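Local coordinates for DNA alpha-glucosyltransferase (Enterobacteria phage T4, PDB 1XV5), which is a phage glycosyltransferase of the GT-B clan, built from two Rossmann-like domains, with uridine-5'-diphosphate bound in the model, at residues Ser356-Glu359 / Arg360-Leu364; Asn329-Arg333 / Val334-Pro338; His141-Gly145 / Asp146-Val150. One frame throughout, in Å; residues are numbered along the deposited sequence.

Contact 1 of 3, residues Ser356-Glu359 / Arg360-Leu364; sequences STFE and RIKEL
Lys362 lays its aliphatic chain over the ring of Phe358, one helical turn back, and carries its ammonium on to Glu359. The ring receives CG of Lys362 over one face, 3.8 Å from the centroid, as a CH-pi contact. CG of Phe358 is anti to the backbone N (chi1 -174°), which turns the ring to the side where this lysine passes. After a bend at chi3 of Lys362, NZ comes from above the carboxylate plane to OE1 of Glu359, a salt bridge of 3.2 Å. Both segments belong to helix 354-365, which follows strand 347-349, the edge strand of the second parallel sheet of the GT-B fold. Thr357 and Ile361 pack on Ile347 of that strand. Four i to i+4 bonds link the segments. Lys362 N gives to Phe358 O at 2.9 Å, and Glu363 N to Glu359 O at 3.0 Å. Arg360 N and Ile361 N reach Ser356 O and Thr357 O. Ser356 N is bonded to Asp353 OD2, and Thr357 OG1 to Asp350 N. A second ion pair, Arg360 NH1 to Glu363 OE1, is unusually short at 2.5 Å. The oxygen lies in the guanidinium plane, but the nitrogen stands well above the carboxylate plane. Phe358 and Ile361 also touch Phe218 of helix 212-223.

Contact 2 of 3, residues Asn329-Arg333 / Val334-Pro338; sequences NLKFR and VDNTP. With EDO (1,2-ethanediol), chain F.
Phe332 and Val334 lie side by side, with CB of the valine over one face of the ring, 3.9 Å from its centroid. CG of Phe332 lies opposite the backbone N (chi1 -170°), which puts the ring beside Val334. Asp335 comes to the ring edge, where OD1 is 3.5 Å from Phe332 CD2. Two backbone bonds close the turn. Phe332 N gives an almost straight bond to Thr337 O, 2.8 Å, and Asn336 N gives to Phe332 O, also 2.8 Å. Water 1 donates both to Phe332 O and to Asn336 OD1. Asn336 OD1 also rests 3.1 Å from CD of Lys331. Asp335 is positioned by its own Asx turn: OD1 accepts from Thr337 N at 3.1 Å, on the anti side, 34° out of the carboxylate plane. The chain doubles back here between helix 324-329 and strand 347-349, with a single beta bridge between Lys331 and Pro338. Further out, Phe381 stacks on the Phe332 ring and His342 meets it edge-to-face. Arg333 makes a cation-pi contact with Phe390, while its NH2 gives bonds to Gln384 O and to O1 of 1,2-ethanediol (2.9 Å). The bonds at Phe332 N and O probably fix the backbone, while packing by Val334, Phe381 and His342 limits the ring.

Contact 3 of 3, residues His141-Gly145 / Asp146-Val150; sequences HSDNG and DFNKV
Asp146 opens helix 146-155 directly after Gly145, and a water ties its carboxylate back to the preceding turn. Water 3 donates to Asp146 OD2 at 2.7 Å and to Asn144 O at 3.0 Å. The same OD2 forms a salt bridge with Lys300, and OD1 accepts from Tyr301 OH and from the backbone N of Val119. The acid thus joins the helix start to two other parts of the chain. Phe147 turns its ring away from the 141-145 segment, onto Ile138 of strand 137-140 and Leu122 of helix 119-122. This is the junction from a parallel strand into the helix that follows it, as in a Rossmann-like domain. The link is a type I beta turn from Ser142 to Gly145, with Gly145 at the N-cap position. An ST turn shapes it further, because Ser142 OG accepts from Asn144 N at 3.1 Å; this hydroxyl also bonds Lys300 O. Asn148 comes next and points back at the turn. Asn148 CB lies 3.4 Å from Asp143 O, and its OD1 is bonded to Ser140 OG. Water 2 donates to Asp143 O and accepts a weak bond from Asn148 ND2. Lys149 N then gives the first helical bond across the junction, to Gly145 O at 2.9 Å, nearly straight at 169°. The lysine chain bends at chi2 (-59°) and runs beside Asn144, pointing the same way. Lys149 CE passes 3.2 Å from Asp143 O and 3.5 Å from Asn144 OD1. Val150 continues the helix, its N bonded to Asp146 O at 2.7 Å.

How the contacts relate
Along the chain the order is contact 3, contact 2, contact 1. Contact 3 follows strand 137-140 of the first seven-stranded parallel sheet. In sequence, contact 2 precedes and contact 1 follows strand 347-349, an outermost strand of the second sheet; contact 1 packs on it. The centres of contacts 2 and 3 are about 18 Å apart, and their nearest atoms about 7 Å. Gln303 links their surroundings, bonding the backbone of Lys331 and, through its side chain, Asp143 N. This is consistent with contacts 2 and 3 lying near the junction of the two domains. Contact 1 sits about 25 Å from contact 2 and about 36 Å from contact 3, centre to centre, far out on the second domain.

Contact 1 of 3, residues Ser356-Glu359 / Arg360-Leu364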
ATOM      1  N   SER A 356     -17.316  17.530 -14.200  1.00 22.13           N
ATOM      2  CA  SER A 356     -18.279  17.033 -13.226  1.00 21.67           C
ATOM      3  C   SER A 356     -17.580  16.765 -11.897  1.00 20.47           C
ATOM      4  O   SER A 356     -18.135  17.020 -10.829  1.00 18.84           O
ATOM      5  CB  SER A 356     -18.930  15.746 -13.737  1.00 25.02           C
ATOM      6  OG  SER A 356     -19.836  15.224 -12.783  1.00 31.63           O
ATOM      7  N   THR A 357     -16.361  16.243 -11.972  1.00 19.25           N
ATOM      8  CA  THR A 357     -15.588  15.955 -10.772  1.00 17.88           C
ATOM      9  C   THR A 357     -15.312  17.242 -10.000  1.00 17.29           C
ATOM     10  O   THR A 357     -15.517  17.308  -8.791  1.00 16.15           O
ATOM     11  CB  THR A 357     -14.242  15.291 -11.126  1.00 18.91           C
ATOM     12  OG1 THR A 357     -14.486  14.037 -11.772  1.00 19.73           O
ATOM     13  CG2 THR A 357     -13.410  15.062  -9.871  1.00 19.22           C
ATOM     14  N   PHE A 358     -14.855  18.274 -10.698  1.00 15.61           N
ATOM     15  CA  PHE A 358     -14.561  19.527 -10.019  1.00 16.61           C
ATOM     16  C   PHE A 358     -15.829  20.200  -9.497  1.00 16.13           C
ATOM     17  O   PHE A 358     -15.800  20.872  -8.470  1.00 15.51           O
ATOM     18  CB  PHE A 358     -13.804  20.481 -10.943  1.00 15.92           C
ATOM     19  CG  PHE A 358     -13.349  21.732 -10.257  1.00 17.50           C
ATOM     20  CD1 PHE A 358     -12.619  21.657  -9.071  1.00 17.24           C
ATOM     21  CD2 PHE A 358     -13.662  22.985 -10.777  1.00 18.36           C
ATOM     22  CE1 PHE A 358     -12.208  22.809  -8.412  1.00 18.05           C
ATOM     23  CE2 PHE A 358     -13.256  24.146 -10.127  1.00 18.79           C
ATOM     24  CZ  PHE A 358     -12.528  24.058  -8.942  1.00 18.74           C
ATOM     25  N   GLU A 359     -16.944  20.014 -10.197  1.00 18.75           N
ATOM     26  CA  GLU A 359     -18.200  20.610  -9.755  1.00 19.98           C
ATOM     27  C   GLU A 359     -18.602  20.048  -8.396  1.00 18.43           C
ATOM     28  O   GLU A 359     -19.102  20.773  -7.539  1.00 19.63           O
ATOM     29  CB  GLU A 359     -19.305  20.358 -10.784  1.00 24.26           C
ATOM     30  CG  GLU A 359     -19.110  21.149 -12.070  1.00 30.44           C
ATOM     31  CD  GLU A 359     -19.141  22.653 -11.839  1.00 34.88           C
ATOM     32  OE1 GLU A 359     -18.681  23.406 -12.722  1.00 36.99           O
ATOM     33  OE2 GLU A 359     -19.633  23.086 -10.775  1.00 39.83           O
ATOM     34  N   ARG A 360     -18.365  18.757  -8.195  1.00 17.95           N
ATOM     35  CA  ARG A 360     -18.702  18.121  -6.928  1.00 17.89           C
ATOM     36  C   ARG A 360     -17.775  18.661  -5.839  1.00 17.66           C
ATOM     37  O   ARG A 360     -18.199  18.911  -4.711  1.00 16.97           O
ATOM     38  CB  ARG A 360     -18.567  16.600  -7.054  1.00 18.99           C
ATOM     39  CG  ARG A 360     -18.949  15.814  -5.796  1.00 21.77           C
ATOM     40  CD  ARG A 360     -20.365  16.131  -5.310  1.00 24.70           C
ATOM     41  NE  ARG A 360     -20.787  15.202  -4.263  1.00 28.25           N
ATOM     42  CZ  ARG A 360     -21.895  15.326  -3.540  1.00 29.48           C
ATOM     43  NH1 ARG A 360     -22.717  16.350  -3.738  1.00 29.02           N
ATOM     44  NH2 ARG A 360     -22.187  14.420  -2.615  1.00 30.12           N
ATOM     45  N   ILE A 361     -16.507  18.850  -6.189  1.00 15.86           N
ATOM     46  CA  ILE A 361     -15.527  19.380  -5.251  1.00 15.91           C
ATOM     47  C   ILE A 361     -15.940  20.786  -4.815  1.00 17.28           C
ATOM     48  O   ILE A 361     -15.874  21.127  -3.635  1.00 15.07           O
ATOM     49  CB  ILE A 361     -14.123  19.417  -5.896  1.00 15.43           C
ATOM     50  CG1 ILE A 361     -13.607  17.986  -6.064  1.00 14.19           C
ATOM     51  CG2 ILE A 361     -13.170  20.252  -5.050  1.00 16.65           C
ATOM     52  CD1 ILE A 361     -12.287  17.884  -6.824  1.00 15.03           C
ATOM     53  N   LYS A 362     -16.370  21.605  -5.768  1.00 17.64           N
ATOM     54  CA  LYS A 362     -16.796  22.954  -5.433  1.00 18.51           C
ATOM     55  C   LYS A 362     -18.038  22.917  -4.544  1.00 19.26           C
ATOM     56  O   LYS A 362     -18.207  23.761  -3.663  1.00 18.33           O
ATOM     57  CB  LYS A 362     -17.074  23.759  -6.705  1.00 19.23           C
ATOM     58  CG  LYS A 362     -15.816  24.107  -7.493  1.00 21.55           C
ATOM     59  CD  LYS A 362     -16.100  25.104  -8.614  1.00 22.32           C
ATOM     60  CE  LYS A 362     -17.014  24.518  -9.676  1.00 24.63           C
ATOM     61  NZ  LYS A 362     -17.355  25.538 -10.710  1.00 26.62           N
ATOM     62  N   GLU A 363     -18.904  21.935  -4.775  1.00 17.98           N
ATOM     63  CA  GLU A 363     -20.117  21.806  -3.978  1.00 18.39           C
ATOM     64  C   GLU A 363     -19.778  21.522  -2.514  1.00 16.83           C
ATOM     65  O   GLU A 363     -20.296  22.178  -1.613  1.00 16.52           O
ATOM     66  CB  GLU A 363     -21.003  20.691  -4.546  1.00 20.75           C
ATOM     67  CG  GLU A 363     -22.213  20.354  -3.690  1.00 27.32           C
ATOM     68  CD  GLU A 363     -23.170  19.405  -4.384  1.00 30.71           C
ATOM     69  OE1 GLU A 363     -22.692  18.494  -5.095  1.00 30.75           O
ATOM     70  OE2 GLU A 363     -24.400  19.567  -4.212  1.00 32.83           O
ATOM     71  N   LEU A 364     -18.898  20.556  -2.269  1.00 14.71           N
ATOM     72  CA  LEU A 364     -18.529  20.243  -0.893  1.00 15.46           C
ATOM     73  C   LEU A 364     -17.723  21.373  -0.259  1.00 15.21           C
ATOM     74  O   LEU A 364     -17.827  21.620   0.939  1.00 16.17           O
ATOM     75  CB  LEU A 364     -17.732  18.929  -0.827  1.00 16.22           C
ATOM     76  CG  LEU A 364     -18.556  17.637  -0.778  1.00 17.89           C
ATOM     77  CD1 LEU A 364     -19.384  17.496  -2.041  1.00 20.02           C
ATOM     78  CD2 LEU A 364     -17.626  16.440  -0.615  1.00 19.46           C
TER

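Contact 2 of 3, residues Asn329-Arg333 / Val334-Pro338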
ATOM      1  N   ASN A 329     -13.877  -1.383 -10.611  1.00 16.42           N
ATOM      2  CA  ASN A 329     -13.215  -2.682 -10.692  1.00 18.10           C
ATOM      3  C   ASN A 329     -13.010  -3.392  -9.358  1.00 17.58           C
ATOM      4  O   ASN A 329     -12.640  -4.566  -9.332  1.00 20.08           O
ATOM      5  CB  ASN A 329     -11.854  -2.530 -11.383  1.00 20.48           C
ATOM      6  CG  ASN A 329     -11.972  -2.082 -12.828  1.00 24.13           C
ATOM      7  OD1 ASN A 329     -11.017  -1.553 -13.406  1.00 28.07           O
ATOM      8  ND2 ASN A 329     -13.135  -2.301 -13.423  1.00 22.55           N
ATOM      9  N   LEU A 330     -13.229  -2.686  -8.254  1.00 14.54           N
ATOM     10  CA  LEU A 330     -13.065  -3.281  -6.932  1.00 14.50           C
ATOM     11  C   LEU A 330     -14.422  -3.613  -6.328  1.00 15.61           C
ATOM     12  O   LEU A 330     -15.400  -2.908  -6.565  1.00 15.96           O
ATOM     13  CB  LEU A 330     -12.312  -2.327  -6.000  1.00 12.57           C
ATOM     14  CG  LEU A 330     -10.802  -2.218  -6.222  1.00 12.76           C
ATOM     15  CD1 LEU A 330     -10.243  -1.112  -5.350  1.00 10.61           C
ATOM     16  CD2 LEU A 330     -10.138  -3.556  -5.896  1.00 13.18           C
ATOM     17  N   LYS A 331     -14.465  -4.685  -5.542  1.00 15.11           N
ATOM     18  CA  LYS A 331     -15.697  -5.120  -4.899  1.00 15.68           C
ATOM     19  C   LYS A 331     -15.671  -4.905  -3.384  1.00 15.07           C
ATOM     20  O   LYS A 331     -14.685  -5.214  -2.714  1.00 13.81           O
ATOM     21  CB  LYS A 331     -15.955  -6.598  -5.197  1.00 19.36           C
ATOM     22  CG  LYS A 331     -16.181  -6.911  -6.668  1.00 24.31           C
ATOM     23  CD  LYS A 331     -16.576  -8.366  -6.854  1.00 30.83           C
ATOM     24  CE  LYS A 331     -16.775  -8.718  -8.317  1.00 35.07           C
ATOM     25  NZ  LYS A 331     -15.490  -8.739  -9.072  1.00 38.85           N
ATOM     26  N   PHE A 332     -16.779  -4.384  -2.867  1.00 13.14           N
ATOM     27  CA  PHE A 332     -16.956  -4.099  -1.443  1.00 13.26           C
ATOM     28  C   PHE A 332     -16.840  -5.394  -0.638  1.00 13.09           C
ATOM     29  O   PHE A 332     -17.452  -6.403  -0.977  1.00 14.20           O
ATOM     30  CB  PHE A 332     -18.340  -3.455  -1.257  1.00 12.62           C
ATOM     31  CG  PHE A 332     -18.595  -2.883   0.111  1.00 13.92           C
ATOM     32  CD1 PHE A 332     -17.558  -2.387   0.898  1.00 13.90           C
ATOM     33  CD2 PHE A 332     -19.901  -2.766   0.578  1.00 13.74           C
ATOM     34  CE1 PHE A 332     -17.821  -1.779   2.130  1.00 13.70           C
ATOM     35  CE2 PHE A 332     -20.178  -2.163   1.800  1.00 14.02           C
ATOM     36  CZ  PHE A 332     -19.134  -1.666   2.581  1.00 14.92           C
ATOM     37  N   ARG A 333     -16.047  -5.367   0.428  1.00 13.21           N
ATOM     38  CA  ARG A 333     -15.855  -6.553   1.261  1.00 12.90           C
ATOM     39  C   ARG A 333     -17.178  -7.101   1.797  1.00 13.67           C
ATOM     40  O   ARG A 333     -17.376  -8.315   1.881  1.00 14.50           O
ATOM     41  CB  ARG A 333     -14.942  -6.216   2.443  1.00 13.90           C
ATOM     42  CG  ARG A 333     -14.521  -7.421   3.298  1.00 13.60           C
ATOM     43  CD  ARG A 333     -13.833  -6.964   4.588  1.00 12.81           C
ATOM     44  NE  ARG A 333     -14.753  -6.198   5.427  1.00 13.82           N
ATOM     45  CZ  ARG A 333     -15.659  -6.738   6.236  1.00 12.01           C
ATOM     46  NH1 ARG A 333     -15.764  -8.059   6.338  1.00 14.92           N
ATOM     47  NH2 ARG A 333     -16.486  -5.957   6.915  1.00 14.14           N
ATOM     48  N   VAL A 334     -18.085  -6.194   2.146  1.00 13.97           N
ATOM     49  CA  VAL A 334     -19.365  -6.579   2.729  1.00 15.81           C
ATOM     50  C   VAL A 334     -20.349  -7.311   1.825  1.00 15.34           C
ATOM     51  O   VAL A 334     -20.845  -8.375   2.194  1.00 15.32           O
ATOM     52  CB  VAL A 334     -20.074  -5.352   3.346  1.00 15.91           C
ATOM     53  CG1 VAL A 334     -21.449  -5.750   3.878  1.00 19.48           C
ATOM     54  CG2 VAL A 334     -19.222  -4.780   4.475  1.00 17.65           C
ATOM     55  N   ASP A 335     -20.646  -6.763   0.651  1.00 15.23           N
ATOM     56  CA  ASP A 335     -21.608  -7.429  -0.223  1.00 14.88           C
ATOM     57  C   ASP A 335     -21.119  -7.766  -1.629  1.00 14.64           C
ATOM     58  O   ASP A 335     -21.899  -8.204  -2.471  1.00 14.59           O
ATOM     59  CB  ASP A 335     -22.895  -6.607  -0.305  1.00 16.05           C
ATOM     60  CG  ASP A 335     -22.661  -5.216  -0.835  1.00 16.91           C
ATOM     61  OD1 ASP A 335     -21.632  -5.002  -1.505  1.00 16.03           O
ATOM     62  OD2 ASP A 335     -23.514  -4.342  -0.590  1.00 21.65           O
ATOM     63  N   ASN A 336     -19.831  -7.547  -1.880  1.00 14.62           N
ATOM     64  CA  ASN A 336     -19.216  -7.875  -3.167  1.00 14.24           C
ATOM     65  C   ASN A 336     -19.709  -7.078  -4.378  1.00 13.35           C
ATOM     66  O   ASN A 336     -19.614  -7.544  -5.516  1.00 14.49           O
ATOM     67  CB  ASN A 336     -19.381  -9.375  -3.426  1.00 15.47           C
ATOM     68  CG  ASN A 336     -18.276  -9.946  -4.293  1.00 17.21           C
ATOM     69  OD1 ASN A 336     -17.104  -9.610  -4.119  1.00 16.74           O
ATOM     70  ND2 ASN A 336     -18.641 -10.831  -5.218  1.00 14.75           N
ATOM     71  N   THR A 337     -20.237  -5.884  -4.134  1.00 13.99           N
ATOM     72  CA  THR A 337     -20.710  -5.025  -5.217  1.00 14.84           C
ATOM     73  C   THR A 337     -19.635  -3.970  -5.486  1.00 14.83           C
ATOM     74  O   THR A 337     -18.819  -3.673  -4.614  1.00 15.27           O
ATOM     75  CB  THR A 337     -22.028  -4.319  -4.842  1.00 15.18           C
ATOM     76  OG1 THR A 337     -21.839  -3.571  -3.638  1.00 17.25           O
ATOM     77  CG2 THR A 337     -23.140  -5.339  -4.617  1.00 14.64           C
ATOM     78  N   PRO A 338     -19.621  -3.385  -6.695  1.00 13.19           N
ATOM     79  CA  PRO A 338     -18.613  -2.365  -7.021  1.00 12.83           C
ATOM     80  C   PRO A 338     -18.594  -1.234  -5.993  1.00 12.73           C
ATOM     81  O   PRO A 338     -19.643  -0.819  -5.501  1.00 14.20           O
ATOM     82  CB  PRO A 338     -19.051  -1.878  -8.403  1.00 14.10           C
ATOM     83  CG  PRO A 338     -19.715  -3.100  -8.999  1.00 15.10           C
ATOM     84  CD  PRO A 338     -20.529  -3.617  -7.833  1.00 14.85           C
TER
HETATM   85  C1  EDO F1405     -18.535  -7.878   9.029  1.00 43.27           C
HETATM   86  O1  EDO F1405     -18.912  -7.189   7.826  1.00 39.82           O
HETATM   87  C2  EDO F1405     -17.580  -9.044   8.747  1.00 43.35           C
HETATM   88  O2  EDO F1405     -18.233 -10.115   8.047  1.00 46.35           O
HETATM   89  O   HOH W   1     -16.373  -9.028  -1.543  1.00 24.94           O

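Contact 3 of 3, residues His141-Gly145 / Asp146-Val150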
ATOM      1  N   HIS A 141      -3.250 -10.341  -4.039  1.00 12.66           N
ATOM      2  CA  HIS A 141      -4.272  -9.303  -4.169  1.00 14.15           C
ATOM      3  C   HIS A 141      -5.373  -9.625  -5.179  1.00 13.38           C
ATOM      4  O   HIS A 141      -6.439  -9.010  -5.150  1.00 14.53           O
ATOM      5  CB  HIS A 141      -3.633  -7.972  -4.577  1.00 14.50           C
ATOM      6  CG  HIS A 141      -2.920  -7.264  -3.467  1.00 13.91           C
ATOM      7  ND1 HIS A 141      -3.569  -6.771  -2.356  1.00 14.15           N
ATOM      8  CD2 HIS A 141      -1.616  -6.934  -3.318  1.00 14.91           C
ATOM      9  CE1 HIS A 141      -2.697  -6.162  -1.573  1.00 15.44           C
ATOM     10  NE2 HIS A 141      -1.503  -6.246  -2.134  1.00 14.52           N
ATOM     11  N   SER A 142      -5.126 -10.579  -6.072  1.00 14.23           N
ATOM     12  CA  SER A 142      -6.129 -10.899  -7.085  1.00 16.13           C
ATOM     13  C   SER A 142      -6.022 -12.300  -7.674  1.00 17.30           C
ATOM     14  O   SER A 142      -4.926 -12.793  -7.948  1.00 16.87           O
ATOM     15  CB  SER A 142      -6.050  -9.869  -8.215  1.00 14.96           C
ATOM     16  OG  SER A 142      -6.944 -10.187  -9.270  1.00 17.25           O
ATOM     17  N   ASP A 143      -7.173 -12.937  -7.871  1.00 18.14           N
ATOM     18  CA  ASP A 143      -7.208 -14.274  -8.450  1.00 20.24           C
ATOM     19  C   ASP A 143      -6.729 -14.215  -9.902  1.00 20.89           C
ATOM     20  O   ASP A 143      -6.242 -15.208 -10.443  1.00 21.58           O
ATOM     21  CB  ASP A 143      -8.634 -14.846  -8.426  1.00 23.51           C
ATOM     22  CG  ASP A 143      -9.181 -15.026  -7.019  1.00 27.23           C
ATOM     23  OD1 ASP A 143      -8.395 -15.316  -6.094  1.00 29.73           O
ATOM     24  OD2 ASP A 143     -10.413 -14.895  -6.837  1.00 30.18           O
ATOM     25  N   ASN A 144      -6.862 -13.046 -10.525  1.00 20.18           N
ATOM     26  CA  ASN A 144      -6.463 -12.872 -11.923  1.00 20.86           C
ATOM     27  C   ASN A 144      -5.172 -12.084 -12.122  1.00 20.57           C
ATOM     28  O   ASN A 144      -4.839 -11.703 -13.246  1.00 20.23           O
ATOM     29  CB  ASN A 144      -7.594 -12.200 -12.705  1.00 23.44           C
ATOM     30  CG  ASN A 144      -8.836 -13.064 -12.778  1.00 26.76           C
ATOM     31  OD1 ASN A 144      -8.803 -14.166 -13.320  1.00 29.38           O
ATOM     32  ND2 ASN A 144      -9.937 -12.569 -12.224  1.00 29.67           N
ATOM     33  N   GLY A 145      -4.444 -11.846 -11.037  1.00 18.72           N
ATOM     34  CA  GLY A 145      -3.198 -11.108 -11.137  1.00 19.02           C
ATOM     35  C   GLY A 145      -2.084 -11.908 -11.791  1.00 20.15           C
ATOM     36  O   GLY A 145      -2.228 -13.104 -12.042  1.00 20.26           O
ATOM     37  N   ASP A 146      -0.965 -11.245 -12.061  1.00 20.11           N
ATOM     38  CA  ASP A 146       0.176 -11.897 -12.686  1.00 21.48           C
ATOM     39  C   ASP A 146       0.762 -12.992 -11.802  1.00 21.78           C
ATOM     40  O   ASP A 146       1.210 -14.024 -12.302  1.00 23.43           O
ATOM     41  CB  ASP A 146       1.249 -10.856 -13.027  1.00 20.54           C
ATOM     42  CG  ASP A 146       0.838  -9.952 -14.180  1.00 23.25           C
ATOM     43  OD1 ASP A 146       1.498  -8.916 -14.395  1.00 23.03           O
ATOM     44  OD2 ASP A 146      -0.141 -10.286 -14.881  1.00 21.96           O
ATOM     45  N   PHE A 147       0.761 -12.778 -10.491  1.00 21.34           N
ATOM     46  CA  PHE A 147       1.297 -13.781  -9.574  1.00 21.82           C
ATOM     47  C   PHE A 147       0.547 -15.100  -9.731  1.00 21.65           C
ATOM     48  O   PHE A 147       1.161 -16.161  -9.850  1.00 22.95           O
ATOM     49  CB  PHE A 147       1.180 -13.302  -8.123  1.00 20.65           C
ATOM     50  CG  PHE A 147       1.628 -14.323  -7.109  1.00 20.56           C
ATOM     51  CD1 PHE A 147       2.980 -14.600  -6.926  1.00 20.15           C
ATOM     52  CD2 PHE A 147       0.695 -15.021  -6.352  1.00 20.38           C
ATOM     53  CE1 PHE A 147       3.397 -15.560  -6.003  1.00 20.58           C
ATOM     54  CE2 PHE A 147       1.100 -15.985  -5.426  1.00 20.56           C
ATOM     55  CZ  PHE A 147       2.453 -16.255  -5.252  1.00 20.78           C
ATOM     56  N   ASN A 148      -0.782 -15.023  -9.734  1.00 21.85           N
ATOM     57  CA  ASN A 148      -1.634 -16.205  -9.866  1.00 20.88           C
ATOM     58  C   ASN A 148      -1.637 -16.824 -11.262  1.00 23.18           C
ATOM     59  O   ASN A 148      -1.478 -18.037 -11.417  1.00 22.70           O
ATOM     60  CB  ASN A 148      -3.088 -15.863  -9.500  1.00 20.85           C
ATOM     61  CG  ASN A 148      -3.316 -15.758  -8.004  1.00 20.15           C
ATOM     62  OD1 ASN A 148      -2.622 -15.022  -7.307  1.00 20.65           O
ATOM     63  ND2 ASN A 148      -4.312 -16.490  -7.505  1.00 20.57           N
ATOM     64  N   LYS A 149      -1.819 -15.984 -12.276  1.00 24.24           N
ATOM     65  CA  LYS A 149      -1.912 -16.451 -13.654  1.00 26.27           C
ATOM     66  C   LYS A 149      -0.620 -16.656 -14.431  1.00 26.82           C
ATOM     67  O   LYS A 149      -0.604 -17.393 -15.417  1.00 27.12           O
ATOM     68  CB  LYS A 149      -2.830 -15.515 -14.443  1.00 26.49           C
ATOM     69  CG  LYS A 149      -4.245 -15.420 -13.879  1.00 28.59           C
ATOM     70  CD  LYS A 149      -4.922 -16.785 -13.847  1.00 31.48           C
ATOM     71  CE  LYS A 149      -6.348 -16.688 -13.334  1.00 31.63           C
ATOM     72  NZ  LYS A 149      -7.039 -18.005 -13.367  1.00 33.66           N
ATOM     73  N   VAL A 150       0.463 -16.020 -14.008  1.00 27.58           N
ATOM     74  CA  VAL A 150       1.716 -16.177 -14.729  1.00 28.99           C
ATOM     75  C   VAL A 150       2.770 -16.965 -13.959  1.00 30.21           C
ATOM     76  O   VAL A 150       3.176 -18.045 -14.388  1.00 31.45           O
ATOM     77  CB  VAL A 150       2.300 -14.802 -15.134  1.00 29.43           C
ATOM     78  CG1 VAL A 150       3.582 -14.991 -15.928  1.00 29.82           C
ATOM     79  CG2 VAL A 150       1.281 -14.035 -15.967  1.00 30.49           C
TER
HETATM   80  O   HOH W   2      -6.576 -17.951  -9.532  1.00 43.34           O
HETATM   81  O   HOH W   3      -2.256 -11.949 -14.849  1.00 35.29           O